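Oxysterol-binding protein homolog 1 (Saccharomyces cerevisiae, PDB 5H28) carries sterols and other lipids between membranes through the cytosol, its ankyrin-repeat domain targeting it to the nucleus-vacuole junction by binding NVJ1. Local coordinates at residues L79-L90 against V102-D113. Residues are numbered along the deposited sequence; the frame is centred on the assembly and turned at random.
Sequences LNERDSNGNTPL and VAFLLDQPTIND
N80 OD1 is gripped by two donors: the backbone N of N112 at 2.8 Å, with an N-H...O angle of 146°, and water 2. The other branch of the same amide, ND2, gives a straighter bond (162°) to T110 O, also 2.8 Å long and lying in the plane of the N80 amide. One asparagine thus clasps the backbone on both sides of I111, in the loop that follows helix 99-106 of an ankyrin repeat; the helix-turn-helix of 89-95 and 99-106 falls within predicted repeat ANK 2. The N112 donor stands 37° above the carbonyl plane of N80, whose amide is carried on a CG lying beside the backbone N, and these two bonds fix the rotation of the amide. With an alanine at N80, T110 O and N112 N would probably both lose their mates and the 110-112 loop would be freer to move. Water 2 also donates to N112 O, which water 3 links in turn to T88 OG1, the hydroxyl of the N-cap residue of helix 89-95.

Beside this polar clasp, L79 enters the buried interior. Its CD2 presses against Q108 CB at 3.4 Å and meets I111 CD1, while CD1 reaches L105 CD2; helix 54-64 adds V61 against both L79 and Q108. L105 spans the two apolar patches, because its CD1 packs on L90 CA at 3.8 Å, where helix 89-95 begins. The two methyls of L90 diverge: CD1 faces V102 CG1, and CD2 touches L106 CD2. The D113 carboxylate turns to salt bridges with R171 and R140, leaving its CB 3.6 Å from L90 CD2.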
# COMPACT_ATOMS: atom_id res chain seq x y z
N LEU A 79 -3.81 -0.78 11.26
CA LEU A 79 -5.03 -1.25 10.63
C LEU A 79 -4.76 -2.58 9.93
O LEU A 79 -5.67 -3.38 9.73
CB LEU A 79 -5.50 -0.21 9.60
CG LEU A 79 -7.00 -0.05 9.38
CD1 LEU A 79 -7.70 0.24 10.70
CD2 LEU A 79 -7.24 1.08 8.38
N ASN A 80 -3.50 -2.82 9.59
CA ASN A 80 -3.09 -4.03 8.90
C ASN A 80 -2.29 -5.01 9.75
O ASN A 80 -1.52 -5.82 9.23
CB ASN A 80 -2.29 -3.63 7.66
CG ASN A 80 -2.99 -2.56 6.86
OD1 ASN A 80 -4.11 -2.76 6.38
ND2 ASN A 80 -2.35 -1.40 6.72
N GLU A 81 -2.49 -4.93 11.07
CA GLU A 81 -1.82 -5.82 12.02
C GLU A 81 -2.08 -7.28 11.65
O GLU A 81 -3.22 -7.66 11.39
CB GLU A 81 -2.37 -5.56 13.42
CG GLU A 81 -1.81 -6.45 14.53
CD GLU A 81 -0.47 -5.97 15.06
OE1 GLU A 81 -0.23 -4.74 15.03
OE2 GLU A 81 0.33 -6.81 15.52
N ARG A 82 -1.04 -8.11 11.64
CA ARG A 82 -1.22 -9.52 11.32
C ARG A 82 -1.14 -10.35 12.60
O ARG A 82 -0.23 -10.16 13.41
CB ARG A 82 -0.13 -10.00 10.34
CG ARG A 82 -0.20 -9.33 8.97
CD ARG A 82 0.93 -9.78 8.04
NE ARG A 82 0.70 -11.08 7.41
CZ ARG A 82 1.41 -12.18 7.67
NH1 ARG A 82 2.39 -12.13 8.57
NH2 ARG A 82 1.16 -13.31 7.02
N ASP A 83 -2.11 -11.25 12.79
CA ASP A 83 -2.10 -12.11 13.97
C ASP A 83 -1.23 -13.34 13.70
O ASP A 83 -0.52 -13.38 12.70
CB ASP A 83 -3.53 -12.52 14.39
CG ASP A 83 -4.28 -13.29 13.31
OD1 ASP A 83 -3.65 -13.93 12.44
OD2 ASP A 83 -5.53 -13.28 13.36
N SER A 84 -1.28 -14.33 14.59
CA SER A 84 -0.45 -15.52 14.41
C SER A 84 -0.76 -16.34 13.16
O SER A 84 0.04 -17.19 12.76
CB SER A 84 -0.54 -16.42 15.66
OG SER A 84 -1.85 -16.91 15.86
N ASN A 85 -1.92 -16.11 12.55
CA ASN A 85 -2.29 -16.81 11.32
C ASN A 85 -1.97 -15.93 10.12
O ASN A 85 -2.18 -16.32 8.97
CB ASN A 85 -3.79 -17.13 11.29
CG ASN A 85 -4.13 -18.41 12.01
OD1 ASN A 85 -3.36 -19.37 11.98
ND2 ASN A 85 -5.30 -18.45 12.64
N GLY A 86 -1.46 -14.73 10.39
CA GLY A 86 -1.14 -13.80 9.32
C GLY A 86 -2.37 -13.02 8.91
O GLY A 86 -2.33 -12.25 7.95
N ASN A 87 -3.47 -13.20 9.63
CA ASN A 87 -4.71 -12.50 9.32
C ASN A 87 -4.75 -11.08 9.85
O ASN A 87 -4.28 -10.80 10.95
CB ASN A 87 -5.93 -13.23 9.88
CG ASN A 87 -6.24 -14.50 9.13
OD1 ASN A 87 -6.18 -14.54 7.91
ND2 ASN A 87 -6.60 -15.56 9.87
N THR A 88 -5.33 -10.19 9.05
CA THR A 88 -5.49 -8.78 9.41
C THR A 88 -6.94 -8.62 9.83
O THR A 88 -7.74 -9.55 9.67
CB THR A 88 -5.28 -7.87 8.19
OG1 THR A 88 -6.29 -8.16 7.22
CG2 THR A 88 -3.91 -8.09 7.58
N PRO A 89 -7.31 -7.45 10.37
CA PRO A 89 -8.70 -7.25 10.77
C PRO A 89 -9.63 -7.42 9.57
O PRO A 89 -10.76 -7.90 9.72
CB PRO A 89 -8.69 -5.83 11.32
CG PRO A 89 -7.33 -5.76 11.97
CD PRO A 89 -6.45 -6.39 10.92
N LEU A 90 -9.16 -7.02 8.39
CA LEU A 90 -9.95 -7.14 7.17
C LEU A 90 -10.21 -8.62 6.84
O LEU A 90 -11.29 -8.97 6.39
CB LEU A 90 -9.23 -6.46 6.01
CG LEU A 90 -10.00 -6.38 4.68
CD1 LEU A 90 -11.25 -5.52 4.83
CD2 LEU A 90 -9.08 -5.80 3.61
N VAL A 102 -16.04 -4.36 6.57
CA VAL A 102 -15.18 -4.52 5.40
C VAL A 102 -15.16 -3.22 4.60
O VAL A 102 -14.10 -2.71 4.25
CB VAL A 102 -15.67 -5.67 4.50
CG1 VAL A 102 -14.92 -5.67 3.18
CG2 VAL A 102 -15.48 -7.01 5.20
N ALA A 103 -16.34 -2.67 4.31
CA ALA A 103 -16.43 -1.44 3.54
C ALA A 103 -15.75 -0.28 4.26
O ALA A 103 -15.06 0.53 3.64
CB ALA A 103 -17.88 -1.10 3.24
N PHE A 104 -15.95 -0.20 5.57
CA PHE A 104 -15.35 0.86 6.37
C PHE A 104 -13.84 0.77 6.31
O PHE A 104 -13.15 1.76 6.06
CB PHE A 104 -15.83 0.76 7.82
CG PHE A 104 -15.09 1.66 8.77
CD1 PHE A 104 -15.20 3.05 8.68
CD2 PHE A 104 -14.27 1.13 9.76
CE1 PHE A 104 -14.51 3.88 9.56
CE2 PHE A 104 -13.58 1.95 10.65
CZ PHE A 104 -13.70 3.33 10.54
N LEU A 105 -13.30 -0.42 6.55
CA LEU A 105 -11.86 -0.59 6.51
C LEU A 105 -11.27 -0.25 5.13
O LEU A 105 -10.22 0.39 5.04
CB LEU A 105 -11.49 -2.02 6.91
CG LEU A 105 -11.74 -2.42 8.37
CD1 LEU A 105 -11.47 -3.91 8.54
CD2 LEU A 105 -10.87 -1.59 9.30
N LEU A 106 -11.96 -0.66 4.07
CA LEU A 106 -11.48 -0.39 2.72
C LEU A 106 -11.47 1.10 2.38
O LEU A 106 -10.81 1.52 1.43
CB LEU A 106 -12.31 -1.16 1.68
CG LEU A 106 -12.03 -2.67 1.65
CD1 LEU A 106 -12.96 -3.36 0.69
CD2 LEU A 106 -10.58 -2.90 1.25
N ASP A 107 -12.20 1.90 3.16
CA ASP A 107 -12.23 3.35 2.92
C ASP A 107 -11.19 4.11 3.73
O ASP A 107 -11.08 5.33 3.60
CB ASP A 107 -13.62 3.92 3.23
CG ASP A 107 -14.67 3.54 2.20
OD1 ASP A 107 -14.30 3.31 1.03
OD2 ASP A 107 -15.86 3.47 2.57
N GLN A 108 -10.43 3.41 4.56
CA GLN A 108 -9.42 4.08 5.38
C GLN A 108 -8.13 4.36 4.63
O GLN A 108 -7.68 3.55 3.82
CB GLN A 108 -9.13 3.24 6.63
CG GLN A 108 -10.35 2.99 7.48
CD GLN A 108 -11.14 4.25 7.72
OE1 GLN A 108 -10.66 5.18 8.37
NE2 GLN A 108 -12.36 4.30 7.19
N PRO A 109 -7.52 5.52 4.89
CA PRO A 109 -6.27 5.95 4.26
C PRO A 109 -5.11 4.97 4.31
O PRO A 109 -4.37 4.82 3.33
CB PRO A 109 -5.95 7.25 5.00
CG PRO A 109 -7.29 7.79 5.33
CD PRO A 109 -8.03 6.56 5.80
N THR A 110 -4.94 4.28 5.44
CA THR A 110 -3.82 3.36 5.59
C THR A 110 -4.10 1.88 5.36
O THR A 110 -3.24 1.04 5.62
CB THR A 110 -3.20 3.48 7.00
OG1 THR A 110 -4.15 3.06 7.98
CG2 THR A 110 -2.79 4.91 7.28
N ILE A 111 -5.29 1.55 4.87
CA ILE A 111 -5.62 0.15 4.65
C ILE A 111 -4.76 -0.49 3.56
O ILE A 111 -4.38 0.17 2.59
CB ILE A 111 -7.12 -0.03 4.27
CG1 ILE A 111 -7.55 -1.49 4.44
CG2 ILE A 111 -7.36 0.42 2.82
CD1 ILE A 111 -7.58 -1.95 5.89
N ASN A 112 -4.42 -1.76 3.75
CA ASN A 112 -3.68 -2.51 2.74
C ASN A 112 -4.44 -3.82 2.57
O ASN A 112 -4.24 -4.76 3.34
CB ASN A 112 -2.24 -2.81 3.17
CG ASN A 112 -1.48 -3.57 2.10
OD1 ASN A 112 -2.04 -3.91 1.05
ND2 ASN A 112 -0.21 -3.86 2.35
N ASP A 113 -5.32 -3.87 1.58
CA ASP A 113 -6.12 -5.06 1.33
C ASP A 113 -5.38 -6.16 0.57
O ASP A 113 -5.99 -7.15 0.19
CB ASP A 113 -7.42 -4.67 0.59
CG ASP A 113 -7.17 -4.00 -0.75
OD1 ASP A 113 -6.06 -3.48 -0.97
OD2 ASP A 113 -8.10 -3.98 -1.59
O HOH W 1 -2.63 1.70 9.91
O HOH W 2 -5.43 -5.06 6.16
O HOH W 3 -5.91 -7.14 4.44